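Local coordinates for devB protein (Vibrio cholerae O1 biovar eltor str. N16961, PDB 1Y89), which is of unproven function but probably hydrolyses 6-phosphogluconolactone in the pentose phosphate pathway, at residues A[20-24]-A[132-136]; A[14-18]-A[43-48]; A[59-65]-A[94-100]; A[186-192]-A[224-230]. All blocks are in the same frame, centred on the assembly; numbering follows the deposited sequence.

Contact 1: A[20-24]-A[132-136]; sequences DMLAY and FDWIL. With PE5 (3,6,9,12,15,18,21,24-octaoxahexacosan-1-ol), chain F.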
# COMPACT_ATOMS: atom_id res chain seq x y z
N ASP A 20 2.71 8.43 8.33
CA ASP A 20 1.97 9.17 7.30
C ASP A 20 1.53 10.53 7.86
O ASP A 20 1.64 11.54 7.17
CB ASP A 20 0.74 8.37 6.85
CG ASP A 20 1.07 7.31 5.82
OD1 ASP A 20 2.26 7.17 5.45
OD2 ASP A 20 0.16 6.59 5.39
N MSE A 21 1.05 10.55 9.10
CA MSE A 21 0.62 11.79 9.76
C MSE A 21 1.78 12.81 9.77
O MSE A 21 1.60 13.99 9.46
CB MSE A 21 0.15 11.48 11.18
CG MSE A 21 -0.70 12.53 11.82
SE MSE A 21 -2.51 12.42 11.02
CE MSE A 21 -3.25 11.03 11.96
N LEU A 22 2.96 12.35 10.16
CA LEU A 22 4.18 13.16 10.09
C LEU A 22 4.41 13.72 8.67
O LEU A 22 4.61 14.94 8.48
CB LEU A 22 5.39 12.33 10.55
CG LEU A 22 6.77 13.03 10.56
CD1 LEU A 22 6.71 14.32 11.35
CD2 LEU A 22 7.86 12.12 11.13
N ALA A 23 4.42 12.83 7.67
CA ALA A 23 4.70 13.26 6.29
C ALA A 23 3.66 14.26 5.78
O ALA A 23 3.99 15.27 5.15
CB ALA A 23 4.76 12.02 5.34
N TYR A 24 2.38 13.98 6.06
CA TYR A 24 1.33 14.94 5.72
C TYR A 24 1.63 16.32 6.31
O TYR A 24 1.47 17.32 5.62
CB TYR A 24 -0.03 14.47 6.25
CG TYR A 24 -0.76 13.48 5.35
CD1 TYR A 24 -1.11 13.83 4.03
CD2 TYR A 24 -1.17 12.23 5.85
CE1 TYR A 24 -1.83 12.93 3.21
CE2 TYR A 24 -1.88 11.32 5.03
CZ TYR A 24 -2.20 11.68 3.72
OH TYR A 24 -2.92 10.80 2.92
N PHE A 132 -11.79 15.47 1.79
CA PHE A 132 -10.82 15.16 2.83
C PHE A 132 -9.56 14.59 2.23
O PHE A 132 -9.60 13.83 1.24
CB PHE A 132 -11.42 14.20 3.88
CG PHE A 132 -12.21 14.93 4.94
CD1 PHE A 132 -13.51 15.38 4.68
CD2 PHE A 132 -11.62 15.24 6.17
CE1 PHE A 132 -14.23 16.11 5.63
CE2 PHE A 132 -12.31 15.97 7.15
CZ PHE A 132 -13.61 16.40 6.90
N ASP A 133 -8.44 14.97 2.82
CA ASP A 133 -7.16 14.36 2.45
C ASP A 133 -7.10 12.92 2.94
O ASP A 133 -6.53 12.06 2.25
CB ASP A 133 -5.99 15.16 3.02
CG ASP A 133 -5.89 16.53 2.39
OD1 ASP A 133 -5.36 16.64 1.27
OD2 ASP A 133 -6.37 17.50 3.02
N TRP A 134 -7.72 12.65 4.09
CA TRP A 134 -7.60 11.34 4.71
C TRP A 134 -8.71 11.13 5.71
O TRP A 134 -8.93 11.98 6.60
CB TRP A 134 -6.26 11.23 5.44
CG TRP A 134 -5.83 9.80 5.80
CD1 TRP A 134 -6.38 8.62 5.33
CD2 TRP A 134 -4.74 9.43 6.64
NE1 TRP A 134 -5.68 7.54 5.84
CE2 TRP A 134 -4.67 8.02 6.65
CE3 TRP A 134 -3.82 10.17 7.42
CZ2 TRP A 134 -3.67 7.31 7.38
CZ3 TRP A 134 -2.83 9.47 8.14
CH2 TRP A 134 -2.78 8.06 8.12
N ILE A 135 -9.41 10.01 5.59
CA ILE A 135 -10.44 9.67 6.56
C ILE A 135 -10.06 8.31 7.13
O ILE A 135 -9.92 7.32 6.36
CB ILE A 135 -11.86 9.63 5.91
CG1 ILE A 135 -12.19 11.01 5.25
CG2 ILE A 135 -12.94 9.24 6.94
CD1 ILE A 135 -13.62 11.07 4.61
N LEU A 136 -9.92 8.27 8.45
CA LEU A 136 -9.65 7.00 9.17
C LEU A 136 -11.01 6.47 9.61
O LEU A 136 -11.82 7.22 10.23
CB LEU A 136 -8.81 7.26 10.44
CG LEU A 136 -7.42 7.90 10.20
CD1 LEU A 136 -6.61 7.86 11.53
CD2 LEU A 136 -6.69 7.16 9.14
O1 PE5 F . 4.25 13.50 1.01
C1 PE5 F . 2.85 13.30 1.26
C2 PE5 F . 2.64 12.68 2.63
O2 PE5 F . 1.61 11.68 2.58
C3 PE5 F . 1.91 10.48 3.27
C4 PE5 F . 0.84 9.48 2.90
O3 PE5 F . 1.27 8.68 1.81
O HOH W 1 -4.24 11.90 0.88
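Trp134 reaches from the start of its strand to helix 10-25, where the six-membered half of its indole is met by Tyr24, Met21 and Asp20. The closest approach is Tyr24 CE2 to Trp134 CE3, 3.3 Å. The two side chains cross at about a right angle, with their ring planes inclined by 40°. With CG anti to the backbone N (chi1 -164°), Trp134 extends its indole toward the helix. Met21 bends at chi2 and chi3 to bring its SE atom 4.1 Å from Trp134 CZ3, an oblique Met-aromatic contact, while Asp20 CB lies 3.8 Å from Trp134 CH2. No direct hydrogen bond joins the segments; instead a water bridges them, 2.7 Å from Tyr24 OH and donating to Asp133 O, also at 2.7 Å. O2 of the bound polyether lies over one face of the Tyr24 ring. The polar ends of these side chains are tied to strand 186-191: Tyr24 OH bonds Arg186 NH1, Asp20 OD2 forms a salt bridge with Arg186 NH2, and Trp134 NE1 bonds Ser188 OG. Helix 10-25 thus packs across one face of the central sheet, its segment 20-24 running roughly antiparallel to strand residues 134-136, at 156°, with Met21 continuing the apolar layer to Ile33 of strand 31-35, Phe64 of strand 62-70 and Leu44 of helix 39-48.

Contact 2: A[14-18]-A[43-48]; sequences VKSLA and MLFKLL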
# COMPACT_ATOMS: atom_id res chain seq x y z
N VAL A 14 -0.19 1.10 13.65
CA VAL A 14 -0.27 2.49 14.12
C VAL A 14 1.01 3.28 13.79
O VAL A 14 0.95 4.46 13.51
CB VAL A 14 -0.66 2.48 15.59
CG1 VAL A 14 -0.37 3.76 16.21
CG2 VAL A 14 -2.20 2.16 15.69
N LYS A 15 2.15 2.60 13.78
CA LYS A 15 3.42 3.19 13.33
C LYS A 15 3.29 3.68 11.89
O LYS A 15 3.71 4.79 11.57
CB LYS A 15 4.54 2.15 13.44
CG LYS A 15 5.95 2.60 12.92
CD LYS A 15 6.46 3.76 13.78
CE LYS A 15 7.97 4.11 13.60
NZ LYS A 15 8.48 3.98 12.19
N SER A 16 2.73 2.85 11.01
CA SER A 16 2.55 3.24 9.61
C SER A 16 1.67 4.49 9.52
O SER A 16 1.99 5.45 8.80
CB SER A 16 1.92 2.09 8.82
OG SER A 16 1.77 2.47 7.48
N LEU A 17 0.59 4.52 10.31
CA LEU A 17 -0.30 5.67 10.30
C LEU A 17 0.37 6.95 10.82
O LEU A 17 0.16 8.05 10.27
CB LEU A 17 -1.55 5.36 11.12
CG LEU A 17 -2.41 4.19 10.61
CD1 LEU A 17 -3.47 3.80 11.68
CD2 LEU A 17 -3.12 4.53 9.26
N ALA A 18 1.16 6.81 11.88
CA ALA A 18 1.82 7.96 12.50
C ALA A 18 2.89 8.50 11.53
O ALA A 18 3.10 9.72 11.42
CB ALA A 18 2.48 7.53 13.82
N MSE A 43 -4.87 3.75 20.22
CA MSE A 43 -3.46 3.40 20.07
C MSE A 43 -2.69 4.44 19.26
O MSE A 43 -1.57 4.81 19.63
CB MSE A 43 -3.34 2.05 19.39
CG MSE A 43 -3.81 0.91 20.26
SE MSE A 43 -3.28 -0.78 19.37
CE MSE A 43 -1.29 -0.47 19.23
N LEU A 44 -3.28 4.89 18.16
CA LEU A 44 -2.66 5.93 17.34
C LEU A 44 -2.43 7.22 18.13
O LEU A 44 -1.34 7.76 18.10
CB LEU A 44 -3.48 6.21 16.07
CG LEU A 44 -2.97 7.34 15.15
CD1 LEU A 44 -1.52 7.04 14.63
CD2 LEU A 44 -3.95 7.50 14.00
N PHE A 45 -3.43 7.68 18.88
CA PHE A 45 -3.28 8.90 19.68
C PHE A 45 -2.14 8.80 20.69
O PHE A 45 -1.39 9.76 20.88
CB PHE A 45 -4.59 9.21 20.45
CG PHE A 45 -5.81 9.38 19.54
CD1 PHE A 45 -5.67 9.93 18.27
CD2 PHE A 45 -7.08 9.03 19.99
CE1 PHE A 45 -6.78 10.09 17.42
CE2 PHE A 45 -8.20 9.18 19.15
CZ PHE A 45 -8.05 9.73 17.87
N LYS A 46 -2.03 7.66 21.36
CA LYS A 46 -0.93 7.47 22.31
C LYS A 46 0.42 7.55 21.60
O LYS A 46 1.38 8.10 22.13
CB LYS A 46 -1.09 6.14 23.09
CG LYS A 46 -2.38 6.16 23.99
CD LYS A 46 -2.46 4.96 24.93
CE LYS A 46 -2.88 3.72 24.17
NZ LYS A 46 -2.80 2.48 25.01
N LEU A 47 0.50 6.95 20.42
CA LEU A 47 1.74 7.01 19.67
C LEU A 47 2.05 8.45 19.20
O LEU A 47 3.20 8.92 19.29
CB LEU A 47 1.71 6.03 18.48
CG LEU A 47 2.96 6.03 17.58
CD1 LEU A 47 4.29 5.73 18.37
CD2 LEU A 47 2.84 5.06 16.42
N LEU A 48 1.04 9.13 18.67
CA LEU A 48 1.20 10.52 18.26
C LEU A 48 1.63 11.48 19.38
O LEU A 48 2.30 12.50 19.12
CB LEU A 48 -0.10 11.04 17.60
CG LEU A 48 -0.49 10.33 16.31
CD1 LEU A 48 -1.88 10.87 15.85
CD2 LEU A 48 0.59 10.54 15.22
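Val14 is the main protrusion of 14-18 in this helix pair, its two methyls straddling the backbone of the facing helix at Leu44. Val14 CG1 is pushed into a hollow formed by Leu44 and Leu47, 3.4 Å from Leu44 CA and 3.5 Å from Leu47 CD2, both tighter than usual van der Waals contact. Val14 CG2 turns the other way and rests 3.9 Å from Met43 CB. The valine's chi1 of 163° sets CG1 anti to the backbone N and CG2 anti to the carbonyl carbon, which explains this division between the two sites.

In return, leucines of 43-48 fill hollows on 14-18. Leu47 slides past Val14 in the opposite direction, and its CD2 settles between Val14 and Ala18, 3.6 Å from Ala18 CB. Leu44 sends CD1 alongside the backbone of the first helix, 3.7 Å from Val14 O, and also against Leu17 CB. One turn further along, the small Ala18 methyl, CB, is met by Leu48 CD2 at 3.8 Å. Backbones come close at the valine, where the CA atoms of Val14 and Leu44 are 5.3 Å apart, and the short helical segments cross at -57° with axes 9.4 Å apart.

Helices 10-25 and 39-48 are thereby joined beside the central sheet: Leu17 continues onto Trp134, and Leu44 onto Leu136. Tyr53 of helix 53-56 adjoins Ala18 and Leu47 on another flank. No hydrogen bond or salt bridge crosses between the segments, so the fit depends on the shapes of aliphatic groups and on dispersion and hydrophobic burial.

Contact 3: A[59-65]-A[94-100]; sequences WKNLHFW and MPAQNIH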
# COMPACT_ATOMS: atom_id res chain seq x y z
N TRP A 59 1.92 20.17 13.78
CA TRP A 59 0.47 20.19 14.10
C TRP A 59 -0.27 21.37 13.50
O TRP A 59 -1.46 21.28 13.24
CB TRP A 59 0.26 20.17 15.63
CG TRP A 59 0.87 18.95 16.26
CD1 TRP A 59 2.03 18.90 16.99
CD2 TRP A 59 0.41 17.61 16.14
NE1 TRP A 59 2.29 17.60 17.37
CE2 TRP A 59 1.30 16.79 16.87
CE3 TRP A 59 -0.71 17.01 15.53
CZ2 TRP A 59 1.13 15.41 16.98
CZ3 TRP A 59 -0.89 15.62 15.64
CH2 TRP A 59 0.03 14.85 16.36
N LYS A 60 0.45 22.49 13.30
CA LYS A 60 -0.15 23.70 12.72
C LYS A 60 -0.72 23.49 11.30
O LYS A 60 -1.61 24.24 10.88
CB LYS A 60 0.86 24.87 12.73
CG LYS A 60 2.00 24.68 11.75
CD LYS A 60 3.12 25.74 11.91
CE LYS A 60 4.38 25.35 11.08
NZ LYS A 60 5.39 26.50 11.08
N ASN A 61 -0.20 22.49 10.58
CA ASN A 61 -0.66 22.13 9.22
C ASN A 61 -1.77 21.07 9.16
O ASN A 61 -2.39 20.85 8.11
CB ASN A 61 0.54 21.67 8.38
CG ASN A 61 1.53 22.76 8.14
OD1 ASN A 61 1.14 23.94 8.06
ND2 ASN A 61 2.81 22.40 8.00
N LEU A 62 -2.05 20.43 10.29
CA LEU A 62 -3.07 19.36 10.32
C LEU A 62 -4.38 19.89 10.88
O LEU A 62 -4.37 20.66 11.82
CB LEU A 62 -2.59 18.15 11.16
CG LEU A 62 -1.28 17.45 10.78
CD1 LEU A 62 -1.06 16.19 11.60
CD2 LEU A 62 -1.24 17.13 9.30
N HIS A 63 -5.50 19.49 10.28
CA HIS A 63 -6.82 19.83 10.78
C HIS A 63 -7.56 18.56 11.07
O HIS A 63 -7.66 17.69 10.20
CB HIS A 63 -7.58 20.68 9.74
CG HIS A 63 -7.01 22.06 9.59
ND1 HIS A 63 -7.59 23.17 10.14
CD2 HIS A 63 -5.84 22.47 9.04
CE1 HIS A 63 -6.85 24.24 9.88
NE2 HIS A 63 -5.77 23.84 9.22
N PHE A 64 -8.06 18.42 12.29
CA PHE A 64 -8.77 17.20 12.67
C PHE A 64 -10.25 17.44 12.74
O PHE A 64 -10.71 18.42 13.36
CB PHE A 64 -8.27 16.64 14.02
CG PHE A 64 -6.90 16.06 13.94
CD1 PHE A 64 -6.59 15.06 13.03
CD2 PHE A 64 -5.91 16.52 14.77
CE1 PHE A 64 -5.29 14.51 12.96
CE2 PHE A 64 -4.60 15.99 14.71
CZ PHE A 64 -4.30 14.99 13.79
N TRP A 65 -10.97 16.51 12.11
CA TRP A 65 -12.42 16.49 12.12
C TRP A 65 -12.79 15.07 12.55
O TRP A 65 -11.89 14.23 12.68
CB TRP A 65 -12.98 16.76 10.72
CG TRP A 65 -12.52 18.05 10.11
CD1 TRP A 65 -11.28 18.29 9.54
CD2 TRP A 65 -13.27 19.24 9.96
NE1 TRP A 65 -11.23 19.59 9.06
CE2 TRP A 65 -12.45 20.18 9.28
CE3 TRP A 65 -14.58 19.61 10.30
CZ2 TRP A 65 -12.87 21.46 8.97
CZ3 TRP A 65 -15.01 20.90 9.99
CH2 TRP A 65 -14.15 21.81 9.33
N MSE A 94 -0.94 22.27 19.55
CA MSE A 94 -1.66 22.32 18.30
C MSE A 94 -2.69 23.43 18.41
O MSE A 94 -3.39 23.49 19.43
CB MSE A 94 -2.36 20.98 18.07
CG MSE A 94 -3.40 21.01 16.98
SE MSE A 94 -3.77 19.17 16.46
CE MSE A 94 -4.65 19.59 14.65
N PRO A 95 -2.80 24.30 17.38
CA PRO A 95 -3.79 25.38 17.49
C PRO A 95 -5.20 24.81 17.73
O PRO A 95 -5.59 23.80 17.13
CB PRO A 95 -3.71 26.10 16.13
CG PRO A 95 -2.39 25.73 15.56
CD PRO A 95 -2.05 24.35 16.11
N ALA A 96 -5.94 25.47 18.64
CA ALA A 96 -7.31 25.08 18.98
C ALA A 96 -8.17 25.16 17.71
O ALA A 96 -9.06 24.32 17.49
CB ALA A 96 -7.87 26.01 20.09
N GLN A 97 -7.87 26.13 16.86
CA GLN A 97 -8.64 26.37 15.63
C GLN A 97 -8.48 25.22 14.62
O GLN A 97 -9.30 25.09 13.72
CB GLN A 97 -8.28 27.74 14.98
CG GLN A 97 -6.90 27.75 14.26
CD GLN A 97 -6.34 29.13 13.96
OE1 GLN A 97 -6.88 29.87 13.12
NE2 GLN A 97 -5.23 29.49 14.64
N ASN A 98 -7.46 24.36 14.81
CA ASN A 98 -7.21 23.25 13.89
C ASN A 98 -7.95 21.99 14.33
O ASN A 98 -7.89 20.93 13.67
CB ASN A 98 -5.69 22.93 13.85
CG ASN A 98 -4.90 23.94 13.04
OD1 ASN A 98 -5.29 25.10 12.95
ND2 ASN A 98 -3.80 23.50 12.44
N ILE A 99 -8.62 22.07 15.48
CA ILE A 99 -9.37 20.92 15.98
C ILE A 99 -10.87 21.24 15.85
O ILE A 99 -11.37 22.13 16.52
CB ILE A 99 -8.97 20.59 17.45
CG1 ILE A 99 -7.46 20.37 17.56
CG2 ILE A 99 -9.74 19.36 17.96
CD1 ILE A 99 -6.95 20.33 19.01
N HIS A 100 -11.57 20.55 14.97
CA HIS A 100 -12.91 20.96 14.60
C HIS A 100 -13.88 19.93 15.16
O HIS A 100 -14.40 19.07 14.44
CB HIS A 100 -13.02 21.00 13.07
CG HIS A 100 -11.99 21.88 12.40
ND1 HIS A 100 -12.25 23.17 12.03
CD2 HIS A 100 -10.72 21.63 12.03
CE1 HIS A 100 -11.17 23.70 11.48
NE2 HIS A 100 -10.23 22.77 11.43
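Asn98 ND2 is gripped by three backbone carbonyls at the turn leading into strand 62-70. It donates to Leu62 O at 3.0 Å and makes weak bonds to Lys60 O, 2.8 Å away, and to Trp59 O. The Leu62 bond is bent (133°), and ND2 lies above the carbonyl plane; sharing an NH2 among three acceptors is consistent with the bent angles. The rest of the amide is stacked over one face of the His63 ring, their planes 23° apart. At this ring's edge, His63 ND1 and His100 NE2 share a nearly straight hydrogen bond of 3.0 Å.

Backbone pairing is brief: Phe64 N to Asn98 O and His100 N to Phe64 O make a single beta bridge between Phe64 and Ile99, fastening the connection between helices 80-89 and 108-122 to a strand of the central sheet in this alpha/beta fold. Beyond it, the imidazole of His100 forms an offset stack on the six-membered ring of Trp65, the planes 1° apart and the centroids 3.9 Å. Trp65 NE1 is bonded to His32 ND1. At the other end the extended Met94 side chain lies against both Trp59 and Phe64, its selenium at the edge of the Phe64 ring and oblique to the indole.

Contact 4: A[186-192]-A[224-230]; sequences RISYLVL and VTEWYLD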
# COMPACT_ATOMS: atom_id res chain seq x y z
N ARG A 186 -8.58 9.68 0.17
CA ARG A 186 -8.04 8.48 0.79
C ARG A 186 -8.89 8.14 1.99
O ARG A 186 -9.10 9.00 2.86
CB ARG A 186 -6.58 8.73 1.21
CG ARG A 186 -5.94 7.53 1.96
CD ARG A 186 -4.55 7.93 2.43
NE ARG A 186 -3.87 6.81 3.10
CZ ARG A 186 -2.76 6.91 3.81
NH1 ARG A 186 -2.16 8.10 3.97
NH2 ARG A 186 -2.25 5.81 4.38
N ILE A 187 -9.41 6.91 2.05
CA ILE A 187 -10.09 6.46 3.25
C ILE A 187 -9.46 5.14 3.64
O ILE A 187 -9.06 4.36 2.77
CB ILE A 187 -11.66 6.34 3.08
CG1 ILE A 187 -12.03 5.12 2.20
CG2 ILE A 187 -12.27 7.66 2.45
CD1 ILE A 187 -13.60 4.90 2.02
N SER A 188 -9.36 4.90 4.94
CA SER A 188 -8.59 3.77 5.44
C SER A 188 -9.37 3.12 6.55
O SER A 188 -9.53 3.72 7.61
CB SER A 188 -7.21 4.21 5.99
OG SER A 188 -6.48 5.01 5.06
N TYR A 189 -9.85 1.91 6.28
CA TYR A 189 -10.57 1.12 7.29
C TYR A 189 -9.55 0.39 8.16
O TYR A 189 -8.72 -0.35 7.63
CB TYR A 189 -11.46 0.09 6.61
CG TYR A 189 -12.63 0.69 5.86
CD1 TYR A 189 -13.75 1.17 6.56
CD2 TYR A 189 -12.64 0.75 4.44
CE1 TYR A 189 -14.83 1.71 5.91
CE2 TYR A 189 -13.73 1.32 3.75
CZ TYR A 189 -14.83 1.77 4.50
OH TYR A 189 -15.93 2.33 3.87
N LEU A 190 -9.58 0.68 9.46
CA LEU A 190 -8.55 0.19 10.38
C LEU A 190 -9.23 -0.93 11.16
O LEU A 190 -10.11 -0.69 11.99
CB LEU A 190 -8.09 1.31 11.33
CG LEU A 190 -7.65 2.62 10.65
CD1 LEU A 190 -7.18 3.65 11.73
CD2 LEU A 190 -6.56 2.36 9.55
N VAL A 191 -8.83 -2.17 10.84
CA VAL A 191 -9.61 -3.34 11.28
C VAL A 191 -8.66 -4.34 11.90
O VAL A 191 -8.02 -5.10 11.18
CB VAL A 191 -10.36 -3.98 10.10
CG1 VAL A 191 -11.28 -5.10 10.60
CG2 VAL A 191 -11.19 -2.92 9.35
N LEU A 192 -8.59 -4.31 13.23
CA LEU A 192 -7.62 -5.08 13.99
C LEU A 192 -8.26 -6.06 14.96
O LEU A 192 -9.31 -5.77 15.54
CB LEU A 192 -6.69 -4.14 14.77
CG LEU A 192 -5.52 -3.57 13.96
CD1 LEU A 192 -5.92 -2.79 12.73
CD2 LEU A 192 -4.63 -2.72 14.85
N VAL A 224 -8.12 6.65 -3.17
CA VAL A 224 -7.65 5.41 -2.58
C VAL A 224 -8.58 4.91 -1.45
O VAL A 224 -8.94 5.69 -0.55
CB VAL A 224 -6.22 5.65 -2.01
CG1 VAL A 224 -5.67 4.39 -1.35
CG2 VAL A 224 -5.29 6.05 -3.19
N THR A 225 -8.95 3.63 -1.49
CA THR A 225 -9.63 3.01 -0.35
C THR A 225 -8.66 1.97 0.21
O THR A 225 -8.13 1.16 -0.55
CB THR A 225 -10.91 2.31 -0.79
OG1 THR A 225 -11.78 3.26 -1.41
CG2 THR A 225 -11.64 1.71 0.41
N GLU A 226 -8.43 1.99 1.52
CA GLU A 226 -7.48 1.08 2.13
C GLU A 226 -8.11 0.25 3.21
O GLU A 226 -9.00 0.73 3.95
CB GLU A 226 -6.32 1.87 2.76
CG GLU A 226 -5.67 2.77 1.77
CD GLU A 226 -4.53 3.56 2.34
OE1 GLU A 226 -4.69 4.20 3.42
OE2 GLU A 226 -3.47 3.54 1.70
N TRP A 227 -7.58 -0.95 3.36
CA TRP A 227 -7.89 -1.82 4.47
C TRP A 227 -6.58 -2.11 5.21
O TRP A 227 -5.65 -2.68 4.62
CB TRP A 227 -8.53 -3.13 3.96
CG TRP A 227 -9.89 -2.86 3.37
CD1 TRP A 227 -10.18 -2.39 2.13
CD2 TRP A 227 -11.13 -2.98 4.05
NE1 TRP A 227 -11.55 -2.23 1.99
CE2 TRP A 227 -12.15 -2.60 3.15
CE3 TRP A 227 -11.49 -3.41 5.33
CZ2 TRP A 227 -13.50 -2.63 3.50
CZ3 TRP A 227 -12.85 -3.44 5.68
CH2 TRP A 227 -13.83 -3.04 4.77
N TYR A 228 -6.50 -1.70 6.47
CA TYR A 228 -5.30 -1.95 7.30
C TYR A 228 -5.68 -3.07 8.28
O TYR A 228 -6.57 -2.87 9.11
CB TYR A 228 -4.96 -0.70 8.14
CG TYR A 228 -4.15 0.36 7.40
CD1 TYR A 228 -4.63 0.94 6.24
CD2 TYR A 228 -2.92 0.77 7.87
CE1 TYR A 228 -3.88 1.89 5.55
CE2 TYR A 228 -2.16 1.71 7.20
CZ TYR A 228 -2.64 2.26 6.03
OH TYR A 228 -1.88 3.16 5.33
N LEU A 229 -5.04 -4.23 8.17
CA LEU A 229 -5.37 -5.32 9.08
C LEU A 229 -4.12 -5.75 9.83
O LEU A 229 -3.00 -5.53 9.34
CB LEU A 229 -5.86 -6.56 8.29
CG LEU A 229 -6.99 -6.43 7.25
CD1 LEU A 229 -7.36 -7.82 6.77
CD2 LEU A 229 -8.21 -5.70 7.71
N ASP A 230 -4.30 -6.38 10.98
CA ASP A 230 -3.22 -7.14 11.56
C ASP A 230 -3.44 -8.61 11.25
O ASP A 230 -4.48 -8.98 10.67
CB ASP A 230 -3.06 -6.86 13.07
CG ASP A 230 -4.28 -7.23 13.90
OD1 ASP A 230 -5.35 -7.57 13.35
OD2 ASP A 230 -4.17 -7.17 15.14
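Arg186 approaches Glu226 side-on, NE and NH2 both directed at OE1, with the guanidinium and carboxylate planes 83° apart. The acceptor lies close to the guanidinium plane, yet Arg186 NE, 2.8 Å from Glu226 OE1, meets it from above the carboxylate plane, whereas NH2 uses the syn lone pair. Ser188 OG donates to the anti lone pair of Glu226 OE1 at 2.6 Å, giving this buried oxygen three donors and probably favouring the charged carboxylate. The extended chain lifts the guanidinium off this face of the sheet, up to Tyr228 OH, with which NH2 makes a weak bond. NH2 also forms a salt bridge with Asp20.

These groups share one face of two adjacent parallel strands, aligned from Arg186 opposite Val224 to Leu190 opposite Tyr228, within the central sheet of an alpha/beta fold; helix 197-205 lies in the connection between them. Tyr228 N to Tyr189 O, 2.8 Å and almost straight at 178°, is one of the backbone bonds. On the other face Tyr189 and Trp227 lie side by side in an offset stack, centroids 4.5 Å apart and planes inclined by 26°, with Tyr189 CB over the indole. Val191 CB meets Leu229 CD2 at 3.6 Å. Past the pairing, Asp230 OD1 bonds Gly193 N and caps the following helix at Ala233 N.

Contacts 1, 2 and 4 are largely buried, whereas contact 3 is only partly so, with Lys60 and Gln97 exposed. Helix 10-25 serves both contact 1 and contact 2, turning one part of its surface to the sheet and another to helix 39-48; Leu17 CD2 against Trp134 CZ2, 3.4 Å apart, brings the two contacts together. Contacts 1 and 4 are tied by polar bonds from helix 10-25 and strand 134-137 to strand 186-191. Contact 3 reaches the same sheet but is centred about 23 Å from the centre of contact 4 and does not touch it. Chemistry follows place: apolar between helices, aromatic and water-bridged between helix and sheet, backbone-rich with buried charge between strands, and amide and imidazole bonds where a loop meets a strand.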